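Local coordinates for protein formate-dependent phosphoribosylglycinamide formyltransferase (Mycobacterium tuberculosis H37Rv, PDB 6KHR) that belongs to the ATP-grasp family and pairs a Rossmann-like parallel sheet with the larger antiparallel sheet of its ATP-grasp part, at residues V29-S34 with F92-T97; I53-Y58 with Q69-T74; I222-T227 with Q263-A268; F290-M295 with A304-C309. One frame throughout, in Å; residues are numbered along the deposited sequence.

How the contacts relate
Contacts 1 and 2 lie in one parallel sheet, their centres about 10 Å apart; its strands 28-32 and 51-56 are neighbours, and Leu31 N probably bonds to Ile53 O. Contact 2 forms within the chain that runs between the two segments of contact 1. Contacts 3 and 4 follow later in the sequence, within the ATP-grasp range. Their centres are about 14 Å apart, and strands 224-235 and 288-297 adjoin in the large antiparallel sheet. Contacts 2 and 3 are the most distant, about 39 Å between centres. Contacts 1 and 4 meet where the sulfur of Cys309 packs on the backbone oxygen of Val96, the loop after the hairpin touching the loop after strand 92-95.

Contact 1 (V29-S34 with F92-T97); sequences VMLLGS and FLVTVT
Val94 O receives the amide of Leu32 in a nearly linear hydrogen bond, Leu32 N to Val94 O being 2.7 Å with 170° at the hydrogen. The same oxygen is approached by the CA-H of Leu31. Val94 also donates, its N lying 2.8 Å from Met30 O, so both backbone polar atoms of this residue are engaged by the neighbouring strand. Met30 N to Phe92 O and Val96 N to Leu32 O complete the alternating ladder of a parallel pair. These strands, 28-32 and 92-95, sit side by side inside a five-stranded parallel sheet of order 3-2-1-4-5, a Rossmann-like arrangement. On the face of Val29, Leu31, Phe92 and Val94, the methyl CG1 of Val29 meets CG2 of Val94, and CG2 of Val29 approaches Phe92 CD2 at 4.0 Å. Leu31 lies alongside Val94, pointing the same way, and its CD2 branch sits 3.8 Å from Val94 CB while also reaching Val96 CG2. Helices 36-47 and 325-334 pack against this side. On the other face, Leu93 holds CG anti to its backbone N (chi1 -176°), which places CD1 against both methyls of Leu32, with Leu32 CD2 to Leu93 CD1 at 3.7 Å. Met30 runs beside Leu93, its sulfur SD touching the same CD1 at 4.0 Å. Beyond the strand ends the chain turns at Gly33, whose positive phi of 111° suits a glycine, and Thr97 CG2 settles 4.1 Å from Gly33 CA.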
loop_
_atom_site.group_PDB
_atom_site.type_symbol
_atom_site.label_atom_id
_atom_site.label_comp_id
_atom_site.label_asym_id
_atom_site.label_seq_id
_atom_site.Cartn_x
_atom_site.Cartn_y
_atom_site.Cartn_z
ATOM N N VAL A 29 -15.048 11.321 3.027
ATOM C CA VAL A 29 -13.853 12.152 3.050
ATOM C C VAL A 29 -13.748 12.811 1.688
ATOM O O VAL A 29 -14.045 12.188 0.668
ATOM C CB VAL A 29 -12.586 11.323 3.364
ATOM C CG1 VAL A 29 -11.369 12.223 3.544
ATOM C CG2 VAL A 29 -12.792 10.454 4.594
ATOM N N MET A 30 -13.344 14.071 1.668
ATOM C CA MET A 30 -13.177 14.802 0.424
ATOM C C MET A 30 -11.719 15.209 0.307
ATOM O O MET A 30 -11.156 15.787 1.237
ATOM C CB MET A 30 -14.104 16.024 0.368
ATOM C CG MET A 30 -14.071 16.753 -0.953
ATOM S SD MET A 30 -15.101 18.233 -1.001
ATOM C CE MET A 30 -16.739 17.519 -1.048
ATOM N N LEU A 31 -11.114 14.903 -0.829
ATOM C CA LEU A 31 -9.698 15.151 -1.069
ATOM C C LEU A 31 -9.549 16.321 -2.033
ATOM O O LEU A 31 -9.909 16.220 -3.209
ATOM C CB LEU A 31 -9.023 13.905 -1.632
ATOM C CG LEU A 31 -8.938 12.660 -0.757
ATOM C CD1 LEU A 31 -8.248 11.584 -1.543
ATOM C CD2 LEU A 31 -8.168 12.946 0.503
ATOM N N LEU A 32 -9.006 17.428 -1.539
ATOM C CA LEU A 32 -8.652 18.555 -2.396
ATOM C C LEU A 32 -7.293 18.261 -3.027
ATOM O O LEU A 32 -6.251 18.288 -2.351
ATOM C CB LEU A 32 -8.644 19.855 -1.595
ATOM C CG LEU A 32 -9.957 20.638 -1.423
ATOM C CD1 LEU A 32 -11.201 19.777 -1.607
ATOM C CD2 LEU A 32 -10.001 21.351 -0.077
ATOM N N GLY A 33 -7.304 17.953 -4.313
ATOM C CA GLY A 33 -6.120 17.493 -5.013
ATOM C C GLY A 33 -6.298 16.033 -5.385
ATOM O O GLY A 33 -6.832 15.232 -4.605
ATOM N N SER A 34 -5.883 15.706 -6.595
ATOM C CA SER A 34 -6.054 14.326 -7.082
ATOM C C SER A 34 -4.808 13.888 -7.816
ATOM O O SER A 34 -4.932 13.213 -8.801
ATOM C CB SER A 34 -7.222 14.212 -7.966
ATOM O OG SER A 34 -8.388 14.438 -7.233
ATOM N N PHE A 92 -15.269 14.829 6.319
ATOM C CA PHE A 92 -13.899 15.309 6.456
ATOM C C PHE A 92 -13.451 16.011 5.187
ATOM O O PHE A 92 -13.755 15.561 4.079
ATOM C CB PHE A 92 -12.933 14.177 6.750
ATOM C CG PHE A 92 -13.258 13.432 7.989
ATOM C CD1 PHE A 92 -12.824 13.894 9.215
ATOM C CD2 PHE A 92 -14.023 12.279 7.935
ATOM C CE1 PHE A 92 -13.130 13.208 10.364
ATOM C CE2 PHE A 92 -14.337 11.598 9.081
ATOM C CZ PHE A 92 -13.886 12.058 10.296
ATOM N N LEU A 93 -12.700 17.101 5.362
ATOM C CA LEU A 93 -12.156 17.888 4.260
ATOM C C LEU A 93 -10.630 17.878 4.341
ATOM O O LEU A 93 -10.046 18.542 5.210
ATOM C CB LEU A 93 -12.710 19.307 4.299
ATOM C CG LEU A 93 -12.317 20.246 3.165
ATOM C CD1 LEU A 93 -12.593 19.603 1.814
ATOM C CD2 LEU A 93 -13.070 21.579 3.301
ATOM N N VAL A 94 -9.990 17.148 3.423
ATOM C CA VAL A 94 -8.539 16.943 3.406
ATOM C C VAL A 94 -7.912 17.706 2.242
ATOM O O VAL A 94 -8.261 17.484 1.075
ATOM C CB VAL A 94 -8.178 15.451 3.312
ATOM C CG1 VAL A 94 -6.744 15.249 3.722
ATOM C CG2 VAL A 94 -9.073 14.639 4.184
ATOM N N THR A 95 -6.940 18.552 2.561
ATOM C CA THR A 95 -6.257 19.396 1.593
ATOM C C THR A 95 -4.946 18.713 1.235
ATOM O O THR A 95 -4.012 18.685 2.040
ATOM C CB THR A 95 -6.009 20.790 2.171
ATOM O OG1 THR A 95 -7.120 21.187 2.987
ATOM C CG2 THR A 95 -5.833 21.796 1.058
ATOM N N VAL A 96 -4.882 18.188 0.029
ATOM C CA VAL A 96 -3.682 17.416 -0.355
ATOM C C VAL A 96 -2.881 18.216 -1.368
ATOM O O VAL A 96 -1.861 17.741 -1.762
ATOM C CB VAL A 96 -4.081 16.041 -0.901
ATOM C CG1 VAL A 96 -2.956 15.055 -0.732
ATOM C CG2 VAL A 96 -5.312 15.509 -0.210
ATOM N N THR A 97 -3.332 19.394 -1.771
ATOM C CA THR A 97 -2.506 20.163 -2.731
ATOM C C THR A 97 -2.214 21.548 -2.170
ATOM O O THR A 97 -2.742 21.870 -1.116
ATOM C CB THR A 97 -3.171 20.298 -4.097
ATOM O OG1 THR A 97 -2.253 21.033 -4.895
ATOM C CG2 THR A 97 -4.443 21.100 -4.060
#

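Contact 2 (I53-Y58 with Q69-T74); sequences IAVDGY and QSVVVT
Ile53, Val55, Gln69 and Val71 stand on one face of the sheet and lie side by side across the two strands, all directed the same way. The strands are the first and last elements of a beta-alpha-beta unit, 51-56 and 69-72, with helix 62-66 as the crossover; strand 69-72 is outermost in the parallel sheet within this chain. Gln69 keeps CG anti to its backbone N (chi1 -176°) and stays extended, so that it runs alongside Ile53 and brings OE1 to 3.9 Å from Ile53 CG1. The other branch of Ile53, CG2, meets Val71 CG2 at 3.9 Å. One step further, Val55 CG2 rests against Val71 CB, while its CG1 turns across the Val73 side chain to touch CG2 at 3.5 Å. Val73, itself buried, also packs on Val84 of helix 78-88. The opposite face, with Ala54, Ser70, Asp56 and Val72, is more polar. Ala54 and Asp56 both pack on His64 of the crossover helix, and Asp56 accepts the amide of Ser34 at OD2 and that of Gly57 at OD1. Val72 is exposed; its CG1 lies against Gly57 O and its CG2 against Tyr58 O, in the loop that follows strand 51-56. Between the two faces runs the backbone ladder, in which Ala54 and Asp56 each donate and accept; its last rung joins Val73 N to Asp56 O at 2.8 Å.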
loop_
_atom_site.group_PDB
_atom_site.type_symbol
_atom_site.label_atom_id
_atom_site.label_comp_id
_atom_site.label_asym_id
_atom_site.label_seq_id
_atom_site.Cartn_x
_atom_site.Cartn_y
_atom_site.Cartn_z
ATOM N N ILE A 53 -14.376 11.349 -2.078
ATOM C CA ILE A 53 -14.621 12.260 -3.185
ATOM C C ILE A 53 -13.283 12.874 -3.572
ATOM O O ILE A 53 -12.610 13.477 -2.730
ATOM C CB ILE A 53 -15.625 13.346 -2.781
ATOM C CG1 ILE A 53 -16.898 12.707 -2.227
ATOM C CG2 ILE A 53 -15.904 14.293 -3.941
ATOM C CD1 ILE A 53 -17.521 13.519 -1.109
ATOM N N ALA A 54 -12.891 12.725 -4.832
ATOM C CA ALA A 54 -11.652 13.315 -5.323
ATOM C C ALA A 54 -11.970 14.562 -6.143
ATOM O O ALA A 54 -12.701 14.495 -7.139
ATOM C CB ALA A 54 -10.840 12.313 -6.144
ATOM N N VAL A 55 -11.420 15.692 -5.715
ATOM C CA VAL A 55 -11.640 16.987 -6.345
ATOM C C VAL A 55 -10.334 17.434 -6.977
ATOM O O VAL A 55 -9.265 17.285 -6.374
ATOM C CB VAL A 55 -12.138 18.033 -5.327
ATOM C CG1 VAL A 55 -12.376 19.349 -6.015
ATOM C CG2 VAL A 55 -13.400 17.549 -4.623
ATOM N N ASP A 56 -10.417 17.977 -8.191
ATOM C CA ASP A 56 -9.260 18.606 -8.814
ATOM C C ASP A 56 -9.743 19.555 -9.904
ATOM O O ASP A 56 -10.945 19.680 -10.155
ATOM C CB ASP A 56 -8.279 17.567 -9.361
ATOM C CG ASP A 56 -6.851 18.090 -9.402
ATOM O OD1 ASP A 56 -6.682 19.303 -9.680
ATOM O OD2 ASP A 56 -5.911 17.304 -9.137
ATOM N N GLY A 57 -8.786 20.232 -10.544
ATOM C CA GLY A 57 -9.070 21.188 -11.602
ATOM C C GLY A 57 -9.403 20.603 -12.964
ATOM O O GLY A 57 -10.330 21.083 -13.622
ATOM N N TYR A 58 -8.670 19.574 -13.400
ATOM C CA TYR A 58 -8.779 18.975 -14.730
ATOM C C TYR A 58 -9.507 17.634 -14.660
ATOM O O TYR A 58 -9.880 17.148 -13.590
ATOM C CB TYR A 58 -7.394 18.810 -15.363
ATOM C CG TYR A 58 -6.451 17.920 -14.584
ATOM C CD1 TYR A 58 -5.895 18.346 -13.380
ATOM C CD2 TYR A 58 -6.099 16.658 -15.058
ATOM C CE1 TYR A 58 -5.024 17.538 -12.665
ATOM C CE2 TYR A 58 -5.222 15.840 -14.341
ATOM C CZ TYR A 58 -4.693 16.286 -13.151
ATOM O OH TYR A 58 -3.829 15.492 -12.440
ATOM N N GLN A 69 -16.408 9.176 -5.973
ATOM C CA GLN A 69 -17.049 10.302 -6.633
ATOM C C GLN A 69 -15.964 11.267 -7.069
ATOM O O GLN A 69 -15.052 11.569 -6.293
ATOM C CB GLN A 69 -18.048 10.985 -5.707
ATOM C CG GLN A 69 -18.817 12.096 -6.357
ATOM C CD GLN A 69 -19.964 12.546 -5.488
ATOM O OE1 GLN A 69 -20.130 12.060 -4.368
ATOM N NE2 GLN A 69 -20.769 13.477 -5.997
ATOM N N SER A 70 -16.038 11.709 -8.319
ATOM C CA SER A 70 -15.065 12.625 -8.892
ATOM C C SER A 70 -15.719 13.983 -9.100
ATOM O O SER A 70 -16.913 14.074 -9.406
ATOM C CB SER A 70 -14.509 12.092 -10.217
ATOM O OG SER A 70 -13.721 10.927 -10.007
ATOM N N VAL A 71 -14.936 15.033 -8.907
ATOM C CA VAL A 71 -15.425 16.394 -9.024
ATOM C C VAL A 71 -14.331 17.235 -9.657
ATOM O O VAL A 71 -13.156 17.104 -9.308
ATOM C CB VAL A 71 -15.860 16.968 -7.655
ATOM C CG1 VAL A 71 -16.198 18.443 -7.777
ATOM C CG2 VAL A 71 -17.069 16.206 -7.119
ATOM N N VAL A 72 -14.725 18.079 -10.601
ATOM C CA VAL A 72 -13.836 19.019 -11.267
ATOM C C VAL A 72 -14.250 20.421 -10.855
ATOM O O VAL A 72 -15.387 20.835 -11.100
ATOM C CB VAL A 72 -13.900 18.862 -12.791
ATOM C CG1 VAL A 72 -13.236 20.040 -13.467
ATOM C CG2 VAL A 72 -13.247 17.553 -13.210
ATOM N N VAL A 73 -13.345 21.146 -10.207
ATOM C CA VAL A 73 -13.561 22.562 -9.938
ATOM C C VAL A 73 -12.212 23.247 -9.917
ATOM O O VAL A 73 -11.212 22.672 -9.484
ATOM C CB VAL A 73 -14.295 22.830 -8.605
ATOM C CG1 VAL A 73 -15.663 23.446 -8.872
ATOM C CG2 VAL A 73 -14.387 21.570 -7.775
ATOM N N THR A 74 -12.185 24.489 -10.379
ATOM C CA THR A 74 -11.009 25.318 -10.158
ATOM C C THR A 74 -10.930 25.560 -8.662
ATOM O O THR A 74 -11.642 26.398 -8.113
ATOM C CB THR A 74 -11.099 26.620 -10.939
ATOM O OG1 THR A 74 -11.468 26.327 -12.293
ATOM C CG2 THR A 74 -9.754 27.335 -10.929
#

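Contact 3 (I222-T227 with Q263-A268); sequences IEFLVT and QKLSTA
Phe224 and Gln263 form the tight part of this contact, the side-chain amide lying over one face of the ring with the two planes only 19° apart. Phe224 opens strand 224-235 of the large antiparallel ATP-grasp sheet and forms, with Glu223, a classic beta bulge opposite Ile296. In the stack, Gln263 NE2 stands 3.4 Å above the ring plane, offset toward the rim near CZ. The bend of Gln263 at chi2 (61°) folds the amide back beside its own chain, where NE2 donates to Lys264 O at 2.7 Å; Lys264 O lies in the plane of the Gln263 side-chain amide. Gln263 OE1 takes the indole N-H of Trp260, so both ends of the amide are held and its rotation is fixed. Glu223 CB occupies the opposite ring face, 4.0 Å above the plane. Deeper in, Val226 CG2 packs crosswise on Gln263 CG at 3.8 Å, both residues being buried. Leu265 CD2 is 4.2 Å from Phe224 CD2, and the Leu265 side chain also leans on the sheet at Ile296.

Toward solvent the contact slackens. Lys264 is exposed and bent so that its end comes back to the ring, with NZ at the edge in the ring plane. Glu223, also exposed, makes a weak hydrogen bond from OE2 to Gly298 N; the opposite charges of Glu223 and Lys264 may still attract, although Glu223 OE1 stays 4.2 Å from Lys264 NZ, beyond a salt bridge.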
loop_
_atom_site.group_PDB
_atom_site.type_symbol
_atom_site.label_atom_id
_atom_site.label_comp_id
_atom_site.label_asym_id
_atom_site.label_seq_id
_atom_site.Cartn_x
_atom_site.Cartn_y
_atom_site.Cartn_z
ATOM N N ILE A 222 26.129 21.220 5.853
ATOM C CA ILE A 222 25.069 20.242 6.052
ATOM C C ILE A 222 25.593 18.856 5.709
ATOM O O ILE A 222 26.252 18.667 4.682
ATOM C CB ILE A 222 23.819 20.574 5.216
ATOM C CG1 ILE A 222 23.288 21.944 5.610
ATOM C CG2 ILE A 222 22.720 19.538 5.439
ATOM C CD1 ILE A 222 22.282 22.482 4.654
ATOM N N GLU A 223 25.327 17.902 6.591
ATOM C CA GLU A 223 25.583 16.483 6.347
ATOM C C GLU A 223 24.368 15.884 5.640
ATOM O O GLU A 223 24.441 15.503 4.468
ATOM C CB GLU A 223 25.842 15.789 7.683
ATOM C CG GLU A 223 26.999 14.845 7.805
ATOM C CD GLU A 223 27.153 14.380 9.250
ATOM O OE1 GLU A 223 27.017 13.173 9.533
ATOM O OE2 GLU A 223 27.388 15.238 10.119
ATOM N N PHE A 224 23.239 15.814 6.343
ATOM C CA PHE A 224 22.015 15.196 5.843
ATOM C C PHE A 224 20.858 16.179 5.785
ATOM O O PHE A 224 20.653 16.972 6.707
ATOM C CB PHE A 224 21.527 14.039 6.729
ATOM C CG PHE A 224 22.610 13.251 7.364
ATOM C CD1 PHE A 224 23.517 12.548 6.593
ATOM C CD2 PHE A 224 22.690 13.163 8.741
ATOM C CE1 PHE A 224 24.502 11.792 7.184
ATOM C CE2 PHE A 224 23.685 12.414 9.341
ATOM C CZ PHE A 224 24.590 11.728 8.560
ATOM N N LEU A 225 20.087 16.090 4.715
ATOM C CA LEU A 225 18.692 16.473 4.766
ATOM C C LEU A 225 17.889 15.314 5.348
ATOM O O LEU A 225 18.137 14.142 5.048
ATOM C CB LEU A 225 18.185 16.839 3.379
ATOM C CG LEU A 225 19.076 17.901 2.736
ATOM C CD1 LEU A 225 18.573 18.279 1.345
ATOM C CD2 LEU A 225 19.250 19.132 3.623
ATOM N N VAL A 226 16.933 15.646 6.205
ATOM C CA VAL A 226 16.157 14.644 6.925
ATOM C C VAL A 226 14.699 15.075 6.969
ATOM O O VAL A 226 14.384 16.241 7.233
ATOM C CB VAL A 226 16.725 14.415 8.340
ATOM C CG1 VAL A 226 15.658 13.898 9.276
ATOM C CG2 VAL A 226 17.881 13.425 8.266
ATOM N N THR A 227 13.806 14.131 6.696
ATOM C CA THR A 227 12.380 14.345 6.874
ATOM C C THR A 227 11.901 13.636 8.144
ATOM O O THR A 227 12.054 12.420 8.280
ATOM C CB THR A 227 11.599 13.864 5.657
ATOM O OG1 THR A 227 12.077 14.543 4.487
ATOM C CG2 THR A 227 10.105 14.150 5.847
ATOM N N GLN A 263 17.561 7.064 8.736
ATOM C CA GLN A 263 18.810 7.807 8.819
ATOM C C GLN A 263 19.293 7.815 10.266
ATOM O O GLN A 263 18.562 8.250 11.161
ATOM C CB GLN A 263 18.604 9.236 8.329
ATOM C CG GLN A 263 19.778 10.149 8.666
ATOM C CD GLN A 263 21.075 9.672 8.029
ATOM O OE1 GLN A 263 21.169 9.540 6.793
ATOM N NE2 GLN A 263 22.078 9.384 8.867
ATOM N N LYS A 264 20.516 7.344 10.509
ATOM C CA LYS A 264 21.037 7.340 11.874
ATOM C C LYS A 264 21.347 8.768 12.338
ATOM O O LYS A 264 21.862 9.598 11.583
ATOM C CB LYS A 264 22.290 6.461 11.985
ATOM C CG LYS A 264 23.534 6.982 11.227
ATOM C CD LYS A 264 24.421 7.939 12.072
ATOM C CE LYS A 264 24.895 9.155 11.254
ATOM N NZ LYS A 264 25.287 10.349 12.061
ATOM N N LEU A 265 21.023 9.048 13.593
ATOM C CA LEU A 265 21.373 10.301 14.225
ATOM C C LEU A 265 21.976 10.006 15.589
ATOM O O LEU A 265 21.661 8.993 16.226
ATOM C CB LEU A 265 20.150 11.212 14.370
ATOM C CG LEU A 265 19.431 11.558 13.068
ATOM C CD1 LEU A 265 18.208 12.388 13.344
ATOM C CD2 LEU A 265 20.381 12.316 12.163
ATOM N N SER A 266 22.844 10.900 16.040
ATOM C CA SER A 266 23.317 10.816 17.411
ATOM C C SER A 266 22.169 11.080 18.374
ATOM O O SER A 266 21.153 11.702 18.031
ATOM C CB SER A 266 24.452 11.816 17.648
ATOM O OG SER A 266 24.115 13.079 17.119
ATOM N N THR A 267 22.338 10.607 19.607
ATOM C CA THR A 267 21.372 10.944 20.644
ATOM C C THR A 267 21.087 12.448 20.670
ATOM O O THR A 267 19.925 12.867 20.659
ATOM C CB THR A 267 21.874 10.462 21.997
ATOM O OG1 THR A 267 23.257 10.818 22.114
ATOM C CG2 THR A 267 21.750 8.968 22.102
ATOM N N ALA A 268 22.130 13.285 20.684
ATOM C CA ALA A 268 21.860 14.721 20.782
ATOM C C ALA A 268 21.158 15.222 19.530
ATOM O O ALA A 268 20.210 16.019 19.614
ATOM C CB ALA A 268 23.145 15.516 21.054
#

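Contact 4 (F290-M295 with A304-C309); sequences FGVELM and ADVTVC
Phe290 carries CG anti to its carbonyl carbon (chi1 -61°), and Val308 sets CG1 likewise, which lets the ring carbon CE2 of Phe290 meet Val308 CG1 at 4.1 Å. Val306 CG2 comes in at the ring's edge near its plane and also touches Val292 CG2 at 3.9 Å. The two strands, 288-297 and 300-307, make an antiparallel beta hairpin at one margin, within this chain, of the ATP-grasp sheet. Gly291 and Thr307 form a hydrogen-bonded pair, each amide donating to the other's oxygen: Gly291 N to Thr307 O is nearly straight at 172°. Val292 and Val306 follow as a non-hydrogen-bonded pair; their side chains share a face, where Val292 packs on Ile280 of helix 267-284 and Val306 on Leu134 of helix 131-141. At Glu293 the regular ladder is interrupted by a classic beta bulge. Ala304 and Asp305 both address this one residue, Ala304 N bonding to Glu293 O at 2.9 Å, with a weak bond from Asp305 N, 3.4 Å from the same Glu293 O. Glu293 N in turn donates to Asp305 O. The Glu293 side chain lies with Asp305 on one face, their CB atoms 4.0 Å apart, yet its carboxylate leads away, OE1 hydrogen-bonded to Thr227 OG1 and OE2 to His249 NE2. Met295 CE packs on the bulge residue Ala304, 3.6 Å from its CB. At the far end Thr307 makes an ST turn, its OG1 accepting from Cys309 N at 2.9 Å.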
loop_
_atom_site.group_PDB
_atom_site.type_symbol
_atom_site.label_atom_id
_atom_site.label_comp_id
_atom_site.label_asym_id
_atom_site.label_seq_id
_atom_site.Cartn_x
_atom_site.Cartn_y
_atom_site.Cartn_z
ATOM N N PHE A 290 2.401 15.297 9.359
ATOM C CA PHE A 290 3.232 16.442 9.033
ATOM C C PHE A 290 4.621 15.949 8.674
ATOM O O PHE A 290 5.156 15.045 9.322
ATOM C CB PHE A 290 3.292 17.432 10.207
ATOM C CG PHE A 290 1.955 18.011 10.590
ATOM C CD1 PHE A 290 1.016 17.247 11.281
ATOM C CD2 PHE A 290 1.638 19.327 10.273
ATOM C CE1 PHE A 290 -0.207 17.778 11.634
ATOM C CE2 PHE A 290 0.403 19.866 10.626
ATOM C CZ PHE A 290 -0.517 19.086 11.309
ATOM N N GLY A 291 5.188 16.529 7.610
ATOM C CA GLY A 291 6.564 16.297 7.255
ATOM C C GLY A 291 7.384 17.508 7.657
ATOM O O GLY A 291 7.120 18.632 7.210
ATOM N N VAL A 292 8.349 17.285 8.530
ATOM C CA VAL A 292 9.141 18.386 9.062
ATOM C C VAL A 292 10.530 18.258 8.480
ATOM O O VAL A 292 11.200 17.234 8.674
ATOM C CB VAL A 292 9.184 18.388 10.594
ATOM C CG1 VAL A 292 10.234 19.353 11.077
ATOM C CG2 VAL A 292 7.855 18.765 11.138
ATOM N N GLU A 293 10.963 19.295 7.777
ATOM C CA GLU A 293 12.233 19.262 7.080
ATOM C C GLU A 293 13.336 19.832 7.956
ATOM O O GLU A 293 13.194 20.929 8.515
ATOM C CB GLU A 293 12.128 20.015 5.756
ATOM C CG GLU A 293 11.306 19.261 4.719
ATOM C CD GLU A 293 11.827 17.837 4.457
ATOM O OE1 GLU A 293 11.035 16.980 4.007
ATOM O OE2 GLU A 293 13.027 17.568 4.690
ATOM N N LEU A 294 14.431 19.077 8.079
ATOM C CA LEU A 294 15.573 19.472 8.892
ATOM C C LEU A 294 16.885 19.294 8.126
ATOM O O LEU A 294 16.992 18.512 7.179
ATOM C CB LEU A 294 15.638 18.679 10.207
ATOM C CG LEU A 294 14.360 18.530 11.013
ATOM C CD1 LEU A 294 14.612 17.584 12.160
ATOM C CD2 LEU A 294 13.950 19.876 11.519
ATOM N N MET A 295 17.877 20.061 8.562
ATOM C CA MET A 295 19.255 20.008 8.095
ATOM C C MET A 295 20.135 19.633 9.273
ATOM O O MET A 295 19.983 20.178 10.363
ATOM C CB MET A 295 19.694 21.361 7.516
ATOM C CG MET A 295 18.851 21.818 6.340
ATOM S SD MET A 295 19.253 23.484 5.767
ATOM C CE MET A 295 18.153 24.489 6.759
ATOM N N ALA A 304 14.111 23.633 8.492
ATOM C CA ALA A 304 14.028 24.227 7.162
ATOM C C ALA A 304 12.608 24.454 6.682
ATOM O O ALA A 304 12.349 25.476 6.042
ATOM C CB ALA A 304 14.761 23.367 6.133
ATOM N N ASP A 305 11.683 23.533 6.961
ATOM C CA ASP A 305 10.324 23.650 6.442
ATOM C C ASP A 305 9.416 22.604 7.084
ATOM O O ASP A 305 9.872 21.672 7.749
ATOM C CB ASP A 305 10.304 23.500 4.924
ATOM C CG ASP A 305 9.061 24.071 4.311
ATOM O OD1 ASP A 305 8.309 24.755 5.045
ATOM O OD2 ASP A 305 8.828 23.829 3.109
ATOM N N VAL A 306 8.114 22.766 6.854
ATOM C CA VAL A 306 7.112 21.764 7.192
ATOM C C VAL A 306 6.015 21.788 6.135
ATOM O O VAL A 306 5.580 22.859 5.697
ATOM C CB VAL A 306 6.524 21.982 8.608
ATOM C CG1 VAL A 306 5.970 23.386 8.768
ATOM C CG2 VAL A 306 5.449 20.922 8.917
ATOM N N THR A 307 5.561 20.600 5.730
ATOM C CA THR A 307 4.419 20.481 4.833
ATOM C C THR A 307 3.311 19.625 5.438
ATOM O O THR A 307 3.571 18.597 6.071
ATOM C CB THR A 307 4.815 19.882 3.505
ATOM O OG1 THR A 307 3.629 19.644 2.743
ATOM C CG2 THR A 307 5.548 18.579 3.709
ATOM N N VAL A 308 2.067 20.043 5.195
ATOM C CA VAL A 308 0.884 19.312 5.638
ATOM C C VAL A 308 0.492 18.240 4.626
ATOM O O VAL A 308 -0.565 17.609 4.757
ATOM C CB VAL A 308 -0.297 20.272 5.885
ATOM C CG1 VAL A 308 0.098 21.400 6.837
ATOM C CG2 VAL A 308 -0.828 20.822 4.556
ATOM N N CYS A 309 1.334 18.012 3.618
ATOM C CA CYS A 309 1.075 17.037 2.559
ATOM C C CYS A 309 2.186 15.990 2.495
ATOM O O CYS A 309 3.350 16.301 2.752
ATOM C CB CYS A 309 0.958 17.728 1.194
ATOM S SG CYS A 309 -0.060 19.229 1.158
#